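Local coordinates for protein phosphoacetylglucosamine mutase (Aspergillus lentulus, PDB 5OAW) that catalyses the interconversion of N-acetylglucosamine 6-phosphate and N-acetylglucosamine 1-phosphate, as a member of the phosphohexomutase family, at residues T361-L366 with Y378-G383; Q336-N341 with R501-A506. All blocks are in the same frame, centred on the assembly; numbering follows the deposited sequence.

Contact 1. Residues T361-L366 with Y378-G383. With 16G (2-acetamido-2-deoxy-6-O-phosphono-alpha-D-glucopyranose), chain D.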
loop_
_atom_site.group_PDB
_atom_site.type_symbol
_atom_site.label_atom_id
_atom_site.label_comp_id
_atom_site.label_asym_id
_atom_site.label_seq_id
_atom_site.Cartn_x
_atom_site.Cartn_y
_atom_site.Cartn_z
ATOM N N THR A 361 -1.979 1.887 13.005
ATOM C CA THR A 361 -1.288 1.159 11.959
ATOM C C THR A 361 -2.336 0.376 11.142
ATOM O O THR A 361 -3.355 -0.086 11.696
ATOM C CB THR A 361 -0.209 0.258 12.610
ATOM O OG1 THR A 361 1.070 0.905 12.527
ATOM C CG2 THR A 361 -0.127 -1.114 11.972
ATOM N N GLY A 362 -2.097 0.247 9.836
ATOM C CA GLY A 362 -3.001 -0.515 8.955
ATOM C C GLY A 362 -3.575 0.395 7.892
ATOM O O GLY A 362 -4.182 1.424 8.213
ATOM N N VAL A 363 -3.381 0.018 6.627
ATOM C CA VAL A 363 -3.704 0.894 5.490
ATOM C C VAL A 363 -5.151 1.385 5.488
ATOM O O VAL A 363 -5.404 2.546 5.145
ATOM C CB VAL A 363 -3.320 0.302 4.107
ATOM C CG1 VAL A 363 -1.867 -0.175 4.078
ATOM C CG2 VAL A 363 -4.235 -0.828 3.718
ATOM N N LYS A 364 -6.070 0.516 5.921
ATOM C CA LYS A 364 -7.480 0.874 6.097
ATOM C C LYS A 364 -7.659 2.133 6.917
ATOM O O LYS A 364 -8.344 3.059 6.480
ATOM C CB LYS A 364 -8.255 -0.252 6.762
ATOM C CG LYS A 364 -9.334 -0.821 5.889
ATOM C CD LYS A 364 -8.832 -1.983 5.047
ATOM C CE LYS A 364 -9.909 -2.381 4.059
ATOM N NZ LYS A 364 -11.251 -2.511 4.701
ATOM N N HIS A 365 -7.006 2.176 8.080
ATOM C CA HIS A 365 -7.108 3.320 8.970
ATOM C C HIS A 365 -6.488 4.594 8.394
ATOM O O HIS A 365 -7.012 5.690 8.624
ATOM C CB HIS A 365 -6.536 2.988 10.351
ATOM C CG HIS A 365 -7.144 1.770 10.973
ATOM N ND1 HIS A 365 -8.480 1.690 11.312
ATOM C CD2 HIS A 365 -6.601 0.572 11.299
ATOM C CE1 HIS A 365 -8.730 0.500 11.823
ATOM N NE2 HIS A 365 -7.606 -0.196 11.832
ATOM N N LEU A 366 -5.391 4.463 7.648
ATOM C CA LEU A 366 -4.753 5.648 7.080
ATOM C C LEU A 366 -5.590 6.179 5.925
ATOM O O LEU A 366 -5.802 7.388 5.833
ATOM C CB LEU A 366 -3.309 5.394 6.637
ATOM C CG LEU A 366 -2.187 5.069 7.626
ATOM C CD1 LEU A 366 -0.859 5.240 6.942
ATOM C CD2 LEU A 366 -2.207 6.015 8.795
ATOM N N TYR A 378 -1.177 10.182 2.696
ATOM C CA TYR A 378 -0.878 9.129 3.678
ATOM C C TYR A 378 0.129 8.146 3.117
ATOM O O TYR A 378 -0.036 7.653 2.008
ATOM C CB TYR A 378 -2.146 8.413 4.158
ATOM C CG TYR A 378 -2.755 7.391 3.209
ATOM C CD1 TYR A 378 -2.382 6.051 3.269
ATOM C CD2 TYR A 378 -3.708 7.764 2.263
ATOM C CE1 TYR A 378 -2.938 5.108 2.413
ATOM C CE2 TYR A 378 -4.273 6.830 1.409
ATOM C CZ TYR A 378 -3.879 5.500 1.490
ATOM O OH TYR A 378 -4.416 4.540 0.657
ATOM N N PHE A 379 1.192 7.915 3.874
ATOM C CA PHE A 379 2.232 6.941 3.559
ATOM C C PHE A 379 2.664 6.290 4.861
ATOM O O PHE A 379 2.728 6.960 5.890
ATOM C CB PHE A 379 3.468 7.610 2.938
ATOM C CG PHE A 379 3.390 7.790 1.457
ATOM C CD1 PHE A 379 2.736 8.899 0.902
ATOM C CD2 PHE A 379 3.976 6.862 0.602
ATOM C CE1 PHE A 379 2.653 9.066 -0.480
ATOM C CE2 PHE A 379 3.905 7.021 -0.783
ATOM C CZ PHE A 379 3.239 8.121 -1.323
ATOM N N GLU A 380 2.947 4.988 4.814
ATOM C CA GLU A 380 3.677 4.330 5.883
ATOM C C GLU A 380 5.159 4.311 5.514
ATOM O O GLU A 380 5.509 4.490 4.325
ATOM C CB GLU A 380 3.114 2.933 6.152
ATOM C CG GLU A 380 1.828 2.987 6.954
ATOM C CD GLU A 380 1.164 1.641 7.141
ATOM O OE1 GLU A 380 0.676 1.075 6.127
ATOM O OE2 GLU A 380 1.107 1.162 8.306
ATOM N N ALA A 381 6.020 4.126 6.524
ATOM C CA ALA A 381 7.478 4.086 6.323
ATOM C C ALA A 381 7.900 3.020 5.290
ATOM O O ALA A 381 8.822 3.257 4.487
ATOM C CB ALA A 381 8.224 3.889 7.651
ATOM N N ASN A 382 7.205 1.876 5.305
ATOM C CA ASN A 382 7.473 0.767 4.381
ATOM C C ASN A 382 7.270 1.128 2.883
ATOM O O ASN A 382 7.584 0.330 1.984
ATOM C CB ASN A 382 6.647 -0.482 4.782
ATOM C CG ASN A 382 5.136 -0.281 4.654
ATOM O OD1 ASN A 382 4.654 0.736 4.148
ATOM N ND2 ASN A 382 4.377 -1.266 5.120
ATOM N N GLY A 383 6.717 2.311 2.631
ATOM C CA GLY A 383 6.590 2.814 1.275
ATOM C C GLY A 383 5.246 2.624 0.592
ATOM O O GLY A 383 5.110 2.958 -0.580
HETATM C C1 16G D . -0.017 -4.880 7.621
HETATM C C2 16G D . -0.660 -3.576 7.085
HETATM C C3 16G D . 0.291 -2.381 7.161
HETATM C C4 16G D . 0.955 -2.278 8.542
HETATM C C5 16G D . 1.596 -3.597 8.977
HETATM C C6 16G D . 1.981 -3.461 10.421
HETATM C C7 16G D . -2.364 -3.571 5.303
HETATM C C8 16G D . -2.641 -3.927 3.830
HETATM N N2 16G D . -1.111 -3.803 5.702
HETATM O O1 16G D . 0.934 -5.399 6.688
HETATM O O3 16G D . -0.448 -1.177 6.963
HETATM O O4 16G D . 1.938 -1.276 8.485
HETATM O O5 16G D . 0.658 -4.722 8.911
HETATM O O6 16G D . 2.473 -4.690 10.885
HETATM O O7 16G D . -3.233 -3.065 6.026
HETATM P P 16G D . 2.496 -4.986 12.427
HETATM O O1P 16G D . 3.199 -6.392 12.537
HETATM O O2P 16G D . 3.537 -3.886 13.042
HETATM O O3P 16G D . 1.153 -4.989 13.093
HETATM O O HOH W 1 3.070 2.152 10.135
#
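Leu-366, in the first turn of helix 363-370, packs against Tyr-378 of strand 375-379 and against Glu-380 just after it, within the alpha/beta third domain of this phosphohexomutase. The tight part is mainly apolar. Leu-366 CB lies 3.6 Å from Tyr-378 CD1, the carbonyl of Leu-366 covers one face of that ring, offset toward its rim, and Leu-366 CD1 reaches 3.5 Å to Glu-380 CG. Val-335 of the neighbouring strand 332-336 touches both Leu-366 and Tyr-378.

Toward the active site the backbones draw apart, and the bound sugar lies along one side of Val-363 and the Glu-380 carboxylate. The chain of Glu-380 runs extended beyond CG (chi2 175°), which carries its carboxylate past Leu-366 to the sugar: OE1 accepts from O3 of 16G at 2.7 Å and OE2 from O4 at 2.6 Å. A water donates to OE2 as well and meets Thr-361 OG1 only weakly. Gly-362, the N-cap residue, brings its CA to 3.3 Å from O3 of 16G. On the acetamido side, Val-363 CG2 packs 3.4 Å from O7 of 16G, while the backbone N of Val-363 donates to that same oxygen at 3.1 Å with an N-H...O angle of 152°.

Contact 2. Residues Q336-N341 with R501-A506. With 16G (2-acetamido-2-deoxy-6-O-phosphono-alpha-D-glucopyranose), chain D.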
loop_
_atom_site.group_PDB
_atom_site.type_symbol
_atom_site.label_atom_id
_atom_site.label_comp_id
_atom_site.label_asym_id
_atom_site.label_seq_id
_atom_site.Cartn_x
_atom_site.Cartn_y
_atom_site.Cartn_z
ATOM N N GLN A 336 -0.400 10.035 9.316
ATOM C CA GLN A 336 0.775 9.276 9.768
ATOM C C GLN A 336 0.392 8.191 10.772
ATOM O O GLN A 336 -0.717 8.176 11.302
ATOM C CB GLN A 336 1.810 10.208 10.418
ATOM C CG GLN A 336 2.359 11.320 9.521
ATOM C CD GLN A 336 3.452 12.150 10.189
ATOM O OE1 GLN A 336 4.616 12.122 9.767
ATOM N NE2 GLN A 336 3.091 12.886 11.237
ATOM N N THR A 337 1.302 7.256 11.003
ATOM C CA THR A 337 1.197 6.379 12.156
ATOM C C THR A 337 2.215 6.862 13.192
ATOM O O THR A 337 2.989 7.789 12.937
ATOM C CB THR A 337 1.465 4.897 11.816
ATOM O OG1 THR A 337 2.843 4.725 11.463
ATOM C CG2 THR A 337 0.572 4.417 10.680
ATOM N N ALA A 338 2.219 6.208 14.349
ATOM C CA ALA A 338 3.149 6.508 15.437
ATOM C C ALA A 338 4.642 6.289 15.104
ATOM O O ALA A 338 5.514 6.938 15.689
ATOM C CB ALA A 338 2.749 5.687 16.646
ATOM N N TYR A 339 4.918 5.379 14.169
ATOM C CA TYR A 339 6.287 5.065 13.715
ATOM C C TYR A 339 6.970 6.159 12.906
ATOM O O TYR A 339 8.199 6.134 12.746
ATOM C CB TYR A 339 6.290 3.777 12.915
ATOM C CG TYR A 339 5.906 2.578 13.725
ATOM C CD1 TYR A 339 4.585 2.089 13.707
ATOM C CD2 TYR A 339 6.850 1.939 14.556
ATOM C CE1 TYR A 339 4.223 0.976 14.468
ATOM C CE2 TYR A 339 6.498 0.828 15.320
ATOM C CZ TYR A 339 5.190 0.349 15.277
ATOM O OH TYR A 339 4.840 -0.752 16.023
ATOM N N ALA A 340 6.179 7.103 12.391
ATOM C CA ALA A 340 6.690 8.253 11.664
ATOM C C ALA A 340 7.665 9.003 12.555
ATOM O O ALA A 340 7.350 9.314 13.716
ATOM C CB ALA A 340 5.545 9.164 11.256
ATOM N N ASN A 341 8.853 9.280 12.024
ATOM C CA ASN A 341 9.851 9.997 12.793
ATOM C C ASN A 341 9.311 11.333 13.262
ATOM O O ASN A 341 8.745 12.085 12.466
ATOM C CB ASN A 341 11.122 10.201 11.995
ATOM C CG ASN A 341 12.294 10.545 12.883
ATOM O OD1 ASN A 341 12.470 11.698 13.283
ATOM N ND2 ASN A 341 13.089 9.535 13.222
ATOM N N ARG A 501 10.989 9.780 22.636
ATOM C CA ARG A 501 9.653 9.233 22.353
ATOM C C ARG A 501 9.719 7.730 22.098
ATOM O O ARG A 501 10.516 7.264 21.279
ATOM C CB ARG A 501 8.978 9.972 21.188
ATOM C CG ARG A 501 7.518 9.579 20.956
ATOM C CD ARG A 501 6.878 10.375 19.834
ATOM N NE ARG A 501 7.433 10.026 18.514
ATOM C CZ ARG A 501 6.976 9.056 17.723
ATOM N NH1 ARG A 501 5.966 8.286 18.104
ATOM N NH2 ARG A 501 7.541 8.847 16.539
ATOM N N SER A 502 8.874 6.984 22.798
ATOM C CA SER A 502 8.831 5.554 22.676
ATOM C C SER A 502 7.432 5.017 22.911
ATOM O O SER A 502 6.690 5.529 23.749
ATOM C CB SER A 502 9.802 4.924 23.667
ATOM O OG SER A 502 9.892 3.521 23.473
ATOM N N PHE A 503 7.060 3.984 22.160
ATOM C CA PHE A 503 5.753 3.339 22.342
ATOM C C PHE A 503 5.867 1.867 21.974
ATOM O O PHE A 503 6.711 1.494 21.144
ATOM C CB PHE A 503 4.634 4.050 21.529
ATOM C CG PHE A 503 4.684 3.772 20.045
ATOM C CD1 PHE A 503 3.914 2.736 19.485
ATOM C CD2 PHE A 503 5.538 4.510 19.205
ATOM C CE1 PHE A 503 3.984 2.462 18.117
ATOM C CE2 PHE A 503 5.611 4.225 17.841
ATOM C CZ PHE A 503 4.828 3.210 17.298
ATOM N N ALA A 504 5.001 1.054 22.567
ATOM C CA ALA A 504 5.015 -0.378 22.346
ATOM C C ALA A 504 3.624 -0.892 22.006
ATOM O O ALA A 504 2.640 -0.526 22.652
ATOM C CB ALA A 504 5.557 -1.095 23.579
ATOM N N ARG A 505 3.545 -1.762 21.003
ATOM C CA ARG A 505 2.269 -2.342 20.576
ATOM C C ARG A 505 2.461 -3.754 20.117
ATOM O O ARG A 505 3.519 -4.088 19.565
ATOM C CB ARG A 505 1.640 -1.519 19.443
ATOM C CG ARG A 505 2.593 -1.201 18.303
ATOM C CD ARG A 505 1.897 -0.471 17.159
ATOM N NE ARG A 505 1.016 -1.342 16.385
ATOM C CZ ARG A 505 1.421 -2.238 15.487
ATOM N NH1 ARG A 505 2.715 -2.403 15.214
ATOM N NH2 ARG A 505 0.519 -2.976 14.852
ATOM N N ALA A 506 1.434 -4.579 20.320
ATOM C CA ALA A 506 1.398 -5.930 19.747
ATOM C C ALA A 506 1.440 -5.823 18.234
ATOM O O ALA A 506 0.811 -4.935 17.645
ATOM C CB ALA A 506 0.147 -6.667 20.180
HETATM C C1 16G D . -0.017 -4.880 7.621
HETATM C C2 16G D . -0.660 -3.576 7.085
HETATM C C3 16G D . 0.291 -2.381 7.161
HETATM C C4 16G D . 0.955 -2.278 8.542
HETATM C C5 16G D . 1.596 -3.597 8.977
HETATM C C6 16G D . 1.981 -3.461 10.421
HETATM C C7 16G D . -2.364 -3.571 5.303
HETATM C C8 16G D . -2.641 -3.927 3.830
HETATM N N2 16G D . -1.111 -3.803 5.702
HETATM O O1 16G D . 0.934 -5.399 6.688
HETATM O O3 16G D . -0.448 -1.177 6.963
HETATM O O4 16G D . 1.938 -1.276 8.485
HETATM O O5 16G D . 0.658 -4.722 8.911
HETATM O O6 16G D . 2.473 -4.690 10.885
HETATM O O7 16G D . -3.233 -3.065 6.026
HETATM P P 16G D . 2.496 -4.986 12.427
HETATM O O1P 16G D . 3.199 -6.392 12.537
HETATM O O2P 16G D . 3.537 -3.886 13.042
HETATM O O3P 16G D . 1.153 -4.989 13.093
HETATM O O HOH W 2 6.087 -0.071 18.392
#
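The ring of Tyr-339 receives the edge of Phe-503 on one face: the planes stand at 64°, the centroids are 4.7 Å apart, and Phe-503 CZ points at the middle of the tyrosine ring in an edge-to-face stack. Phe-503 uses one of its own faces for Ala-338, whose CB sits 3.6 Å from the ring centroid in a CH-pi contact. The phenylalanine is thus wedged between two consecutive residues of the turn, one over its face and the other at its rim.

The turn, type I from Thr-337 to Ala-340, follows strand 332-336 of the third alpha/beta domain, whereas strand 501-506 is an outermost strand of the antiparallel sheet in the C-terminal domain; the contact therefore joins two domains of the phosphohexomutase fold beside the bound phosphate.

Two arginines flank the aromatic pair. Arg-501 bends at chi3 and presents its guanidinium end-on, with NH1 (2.8 Å) and NH2 (2.9 Å) both donating to Ala-338 O, which lies in the guanidinium plane; its NE forms a salt bridge with Glu-518. The guanidinium of Arg-505 stands 84° to the ring plane of Tyr-339; the phenol oxygen lies at its edge, and NH1 donates to Tyr-339 OH at 2.8 Å. The same NH1 donates to O2P of 16G, and NH2 reaches O3P at 2.7 Å in a nearly straight bond (172°). With NE in a salt bridge to Glu-477, all three nitrogens of Arg-505 are engaged, which should fix the rotation of the guanidinium, edge-on to the phosphate. A water linked to Tyr-339 OH donates to Phe-503 O at 3.2 Å.

Overall arrangement
Contact 1 is buried, close to the centre of the chain, and stays within the third domain; contact 2 lies farther out, is partly buried and joins that domain to the C-terminal one. Along the chain, contact 1 is nested inside the loop that contact 2 closes. Their chemistry differs accordingly: aliphatic and aromatic packing beside a carboxylate turned to the sugar in contact 1, stacked rings and arginine hydrogen bonds in contact 2. Both hold 16G, contact 1 at the sugar hydroxyls and acetamido group, contact 2 at the phosphate. They also touch directly, Thr-361 CG2 lying 3.5 Å from Arg-505 NH2, while Leu-366 CD2 packs on Gln-336 and Thr-337.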